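Local coordinates for DNA mismatch repair protein MutS (Thermus aquaticus, PDB 1EWQ), which takes part in DNA mismatch repair, binding mismatched DNA and hydrolysing ATP weakly, at residues T565-N570 against L593-L598. Sequence-based numbering, arbitrary orientation.
Sequences TEFVPN and LRQTAL
F567 and Q595 make most of this small contact, between the loop that joins strands 551-556 and 570-574 and helix 589-603, the helix whose first residues complete the predicted Walker A motif in the P-loop ATPase domain of MutS. Only 122 Å² is buried in all, and the backbones stay well apart: the closest pair of CA atoms, those of N570 and Q595, is 9.6 Å apart.

The main meeting is between an amide and a ring edge. F567 has CG anti to its own N (chi1 -162°), which sends the ring out from the loop to the helix. Q595 reaches the other way on a chain extended beyond CG (chi2 180°), and the end of its amide comes to the CZ and CE2 edge, near the ring plane, with the two flat groups turned 40° apart. The atom modelled as NE2 of Q595 sits 2.9 Å from CZ of F567, tighter than normal packing; the amide is probably turned over, so both the spacing and the atom's identity are doubtful. T591, one turn earlier on the helix, also touches F567. With Q595 cut back to an alanine, the edge of F567 would probably lose its amide neighbour, leaving a gap that T591 alone may not fill.

The other branch of the Q595 amide only approaches N570, which begins strand 570-574, and makes no hydrogen bond to it; F592 of the same helix touches N570 too. The polar end of N570 is engaged elsewhere, and its backbone pairs with G556. Its amide is fixed at both ends by the backbone of strand 723-730: OD1 accepts from V728 N, and ND2 donates to H726 O.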
loop_
_atom_site.group_PDB
_atom_site.type_symbol
_atom_site.label_atom_id
_atom_site.label_comp_id
_atom_site.label_asym_id
_atom_site.label_seq_id
_atom_site.Cartn_x
_atom_site.Cartn_y
_atom_site.Cartn_z
ATOM N N THR C 565 3.562 12.534 -24.834
ATOM C CA THR C 565 3.931 11.940 -26.121
ATOM C C THR C 565 3.593 12.865 -27.281
ATOM O O THR C 565 2.767 13.763 -27.136
ATOM C CB THR C 565 3.176 10.618 -26.362
ATOM O OG1 THR C 565 3.311 9.773 -25.217
ATOM C CG2 THR C 565 3.743 9.890 -27.569
ATOM N N GLU C 566 4.240 12.655 -28.427
ATOM C CA GLU C 566 3.938 13.462 -29.610
ATOM C C GLU C 566 2.537 13.051 -30.037
ATOM O O GLU C 566 2.274 11.875 -30.301
ATOM C CB GLU C 566 4.912 13.187 -30.763
ATOM C CG GLU C 566 6.253 13.881 -30.634
ATOM C CD GLU C 566 7.030 13.389 -29.438
ATOM O OE1 GLU C 566 7.235 12.154 -29.332
ATOM O OE2 GLU C 566 7.432 14.229 -28.605
ATOM N N PHE C 567 1.641 14.023 -30.106
ATOM C CA PHE C 567 0.273 13.733 -30.473
ATOM C C PHE C 567 -0.043 14.190 -31.883
ATOM O O PHE C 567 0.449 15.227 -32.337
ATOM C CB PHE C 567 -0.679 14.418 -29.495
ATOM C CG PHE C 567 -2.066 13.861 -29.517
ATOM C CD1 PHE C 567 -2.397 12.769 -28.730
ATOM C CD2 PHE C 567 -3.035 14.409 -30.347
ATOM C CE1 PHE C 567 -3.669 12.227 -28.768
ATOM C CE2 PHE C 567 -4.309 13.877 -30.393
ATOM C CZ PHE C 567 -4.629 12.781 -29.599
ATOM N N VAL C 568 -0.860 13.403 -32.574
ATOM C CA VAL C 568 -1.284 13.741 -33.922
ATOM C C VAL C 568 -2.679 14.360 -33.820
ATOM O O VAL C 568 -3.643 13.678 -33.488
ATOM C CB VAL C 568 -1.351 12.498 -34.826
ATOM C CG1 VAL C 568 -1.908 12.882 -36.184
ATOM C CG2 VAL C 568 0.039 11.890 -34.979
ATOM N N PRO C 569 -2.796 15.667 -34.097
ATOM C CA PRO C 569 -4.096 16.339 -34.021
ATOM C C PRO C 569 -5.098 15.766 -35.028
ATOM O O PRO C 569 -4.710 15.152 -36.016
ATOM C CB PRO C 569 -3.746 17.802 -34.313
ATOM C CG PRO C 569 -2.309 17.921 -33.849
ATOM C CD PRO C 569 -1.725 16.631 -34.397
ATOM N N ASN C 570 -6.387 15.960 -34.766
ATOM C CA ASN C 570 -7.428 15.464 -35.658
ATOM C C ASN C 570 -8.636 16.363 -35.672
ATOM O O ASN C 570 -8.919 17.059 -34.702
ATOM C CB ASN C 570 -7.855 14.052 -35.266
ATOM C CG ASN C 570 -7.049 12.993 -35.968
ATOM O OD1 ASN C 570 -7.067 12.899 -37.195
ATOM N ND2 ASN C 570 -6.336 12.185 -35.197
ATOM N N LEU C 593 -11.962 9.412 -29.370
ATOM C CA LEU C 593 -13.240 9.540 -28.682
ATOM C C LEU C 593 -13.060 10.354 -27.411
ATOM O O LEU C 593 -13.751 11.342 -27.203
ATOM C CB LEU C 593 -13.824 8.173 -28.294
ATOM C CG LEU C 593 -14.259 7.179 -29.374
ATOM C CD1 LEU C 593 -15.252 6.178 -28.769
ATOM C CD2 LEU C 593 -14.902 7.907 -30.513
ATOM N N ARG C 594 -12.119 9.944 -26.572
ATOM C CA ARG C 594 -11.888 10.638 -25.310
ATOM C C ARG C 594 -11.495 12.105 -25.472
ATOM O O ARG C 594 -11.953 12.942 -24.693
ATOM C CB ARG C 594 -10.821 9.921 -24.484
ATOM C CG ARG C 594 -11.176 8.480 -24.086
ATOM C CD ARG C 594 -10.086 7.890 -23.203
ATOM N NE ARG C 594 -10.248 6.458 -23.024
ATOM C CZ ARG C 594 -9.550 5.531 -23.679
ATOM N NH1 ARG C 594 -8.619 5.884 -24.566
ATOM N NH2 ARG C 594 -9.796 4.247 -23.462
ATOM N N GLN C 595 -10.664 12.429 -26.470
ATOM C CA GLN C 595 -10.254 13.823 -26.651
ATOM C C GLN C 595 -11.462 14.689 -26.959
ATOM O O GLN C 595 -11.520 15.845 -26.554
ATOM C CB GLN C 595 -9.183 13.963 -27.759
ATOM C CG GLN C 595 -9.666 14.198 -29.191
ATOM C CD GLN C 595 -8.494 14.322 -30.191
ATOM O OE1 GLN C 595 -8.619 14.940 -31.252
ATOM N NE2 GLN C 595 -7.370 13.723 -29.854
ATOM N N THR C 596 -12.432 14.115 -27.662
ATOM C CA THR C 596 -13.655 14.828 -28.013
ATOM C C THR C 596 -14.412 15.198 -26.735
ATOM O O THR C 596 -14.824 16.342 -26.553
ATOM C CB THR C 596 -14.556 13.952 -28.899
ATOM O OG1 THR C 596 -13.859 13.624 -30.105
ATOM C CG2 THR C 596 -15.846 14.677 -29.237
ATOM N N ALA C 597 -14.579 14.223 -25.847
ATOM C CA ALA C 597 -15.273 14.452 -24.586
ATOM C C ALA C 597 -14.513 15.465 -23.727
ATOM O O ALA C 597 -15.115 16.336 -23.088
ATOM C CB ALA C 597 -15.423 13.134 -23.827
ATOM N N LEU C 598 -13.190 15.359 -23.711
ATOM C CA LEU C 598 -12.409 16.283 -22.899
ATOM C C LEU C 598 -12.483 17.718 -23.401
ATOM O O LEU C 598 -12.598 18.651 -22.607
ATOM C CB LEU C 598 -10.953 15.811 -22.797
ATOM C CG LEU C 598 -10.828 14.524 -21.972
ATOM C CD1 LEU C 598 -9.397 13.986 -22.048
ATOM C CD2 LEU C 598 -11.243 14.800 -20.536
#